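Local coordinates for protein group 3 allergen SMIPP-S YvT004A06 (Sarcoptes scabiei type hominis, PDB 3H7T) that belongs to the trypsin family but is an inactivated protease paralogue of the scabies mite, so peptide cleavage is not expected of it, at residues V213-V217 against G218-L222. Residues are numbered along the deposited sequence; the frame is centred on the assembly and turned at random.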
loop_
_atom_site.group_PDB
_atom_site.type_symbol
_atom_site.label_atom_id
_atom_site.label_comp_id
_atom_site.label_asym_id
_atom_site.label_seq_id
_atom_site.Cartn_x
_atom_site.Cartn_y
_atom_site.Cartn_z
ATOM N N VAL A 213 1.518 9.803 -1.962
ATOM C CA VAL A 213 2.765 9.369 -1.330
ATOM C C VAL A 213 2.805 7.853 -1.146
ATOM O O VAL A 213 1.830 7.232 -0.689
ATOM C CB VAL A 213 2.975 10.129 0.016
ATOM C CG1 VAL A 213 4.167 9.578 0.814
ATOM C CG2 VAL A 213 3.149 11.622 -0.262
ATOM N N PHE A 214 3.952 7.269 -1.488
ATOM C CA PHE A 214 4.131 5.836 -1.488
ATOM C C PHE A 214 5.409 5.496 -0.750
ATOM O O PHE A 214 6.468 6.051 -1.056
ATOM C CB PHE A 214 4.267 5.315 -2.927
ATOM C CG PHE A 214 3.020 5.449 -3.756
ATOM C CD1 PHE A 214 2.154 4.368 -3.898
ATOM C CD2 PHE A 214 2.722 6.650 -4.421
ATOM C CE1 PHE A 214 0.990 4.479 -4.667
ATOM C CE2 PHE A 214 1.564 6.765 -5.190
ATOM C CZ PHE A 214 0.694 5.675 -5.305
ATOM N N LEU A 215 5.331 4.559 0.190
ATOM C CA LEU A 215 6.537 4.039 0.806
ATOM C C LEU A 215 7.455 3.482 -0.283
ATOM O O LEU A 215 7.024 2.718 -1.151
ATOM C CB LEU A 215 6.225 2.951 1.831
ATOM C CG LEU A 215 7.457 2.458 2.588
ATOM C CD1 LEU A 215 7.396 2.945 4.029
ATOM C CD2 LEU A 215 7.560 0.938 2.511
ATOM N N ARG A 216 8.715 3.892 -0.247
ATOM C CA ARG A 216 9.714 3.360 -1.173
ATOM C C ARG A 216 10.195 2.035 -0.600
ATOM O O ARG A 216 11.007 2.010 0.335
ATOM C CB ARG A 216 10.887 4.338 -1.322
ATOM C CG ARG A 216 11.682 4.153 -2.622
ATOM C CD ARG A 216 13.184 4.077 -2.433
ATOM N NE ARG A 216 13.781 5.291 -1.908
ATOM C CZ ARG A 216 15.056 5.649 -2.067
ATOM N NH1 ARG A 216 15.473 6.773 -1.520
ATOM N NH2 ARG A 216 15.911 4.909 -2.767
ATOM N N VAL A 217 9.691 0.939 -1.163
ATOM C CA VAL A 217 10.005 -0.403 -0.670
ATOM C C VAL A 217 11.506 -0.708 -0.693
ATOM O O VAL A 217 12.028 -1.257 0.271
ATOM C CB VAL A 217 9.199 -1.503 -1.410
ATOM C CG1 VAL A 217 9.564 -2.890 -0.875
ATOM C CG2 VAL A 217 7.692 -1.271 -1.228
ATOM N N GLY A 218 12.187 -0.316 -1.772
ATOM C CA GLY A 218 13.647 -0.436 -1.888
ATOM C C GLY A 218 14.419 0.017 -0.659
ATOM O O GLY A 218 15.399 -0.639 -0.242
ATOM N N TYR A 219 13.955 1.118 -0.064
ATOM C CA TYR A 219 14.581 1.732 1.108
ATOM C C TYR A 219 14.502 0.820 2.340
ATOM O O TYR A 219 15.324 0.915 3.264
ATOM C CB TYR A 219 13.928 3.092 1.387
ATOM C CG TYR A 219 14.615 3.946 2.434
ATOM C CD1 TYR A 219 15.527 4.944 2.067
ATOM C CD2 TYR A 219 14.348 3.764 3.791
ATOM C CE1 TYR A 219 16.151 5.740 3.038
ATOM C CE2 TYR A 219 14.972 4.535 4.760
ATOM C CZ TYR A 219 15.870 5.522 4.381
ATOM O OH TYR A 219 16.465 6.284 5.359
ATOM N N TYR A 220 13.527 -0.082 2.337
ATOM C CA TYR A 220 13.240 -0.890 3.509
ATOM C C TYR A 220 13.370 -2.404 3.271
ATOM O O TYR A 220 12.950 -3.195 4.118
ATOM C CB TYR A 220 11.829 -0.549 4.024
ATOM C CG TYR A 220 11.673 0.880 4.494
ATOM C CD1 TYR A 220 12.078 1.257 5.773
ATOM C CD2 TYR A 220 11.102 1.850 3.671
ATOM C CE1 TYR A 220 11.930 2.563 6.220
ATOM C CE2 TYR A 220 10.939 3.165 4.116
ATOM C CZ TYR A 220 11.361 3.507 5.390
ATOM O OH TYR A 220 11.227 4.786 5.855
ATOM N N VAL A 221 13.963 -2.797 2.137
ATOM C CA VAL A 221 14.066 -4.220 1.743
ATOM C C VAL A 221 14.818 -5.096 2.766
ATOM O O VAL A 221 14.455 -6.254 2.974
ATOM C CB VAL A 221 14.668 -4.386 0.304
ATOM C CG1 VAL A 221 15.164 -5.817 0.044
ATOM C CG2 VAL A 221 13.645 -3.988 -0.748
ATOM N N LEU A 222 15.850 -4.531 3.392
ATOM C CA LEU A 222 16.590 -5.209 4.461
ATOM C C LEU A 222 15.692 -5.466 5.662
ATOM O O LEU A 222 15.734 -6.541 6.266
ATOM C CB LEU A 222 17.788 -4.371 4.916
ATOM C CG LEU A 222 18.857 -3.944 3.906
ATOM C CD1 LEU A 222 19.707 -2.838 4.506
ATOM C CD2 LEU A 222 19.716 -5.123 3.459
#
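Y220 turns back toward the end of the strand and brings the CD2-CE2 side of its ring to L215, five residues earlier, where the chain turns from strand 212-216 into helix 221-228. From CB, which lies 3.8 Å from V217 O, the side chain sets off with CG anti to its own carbonyl carbon (chi1 -63°), and this swings the ring back toward the strand. CD2 comes next, 3.3 Å from R216 O, which sits at the ring edge close to its plane. CE2 then meets L215 CD1 at 3.6 Å, the leucine methyl approaching obliquely. Over one face of the same ring lies CD2 of neighbouring Y219. At the tip, OH leaves the turn and hydrogen-bonds to N84 and Y166.

Two backbone bonds close the turn: Y219 N to R216 O, 3.1 Å, and Y220 N to V217 O, 2.8 Å. Both donors stand about 50° out of their carbonyl planes. R216 runs across Y219 at about a right angle, bending at chi2 and chi3; Y219 CB lies over one face of its guanidinium, 4.0 Å from NE, and the two flat groups are inclined at 56°. The guanidinium finds its stronger partner elsewhere, NH1 donating to D167 O. V221 adds a methyl, CG2, 3.3 Å from V217 O.

This is the strand-to-helix junction that ends the second barrel of the chymotrypsin-like fold and starts its C-terminal helix. L215 packs on the CD2-CE2 side of the Y220 ring, while the hydroxyl is held by N84 and Y166. R216 O, already accepting the Y219 N-H, faces a weakly positive C-H edge, probably a mildly favourable approach that adds to fixing the ring's orientation.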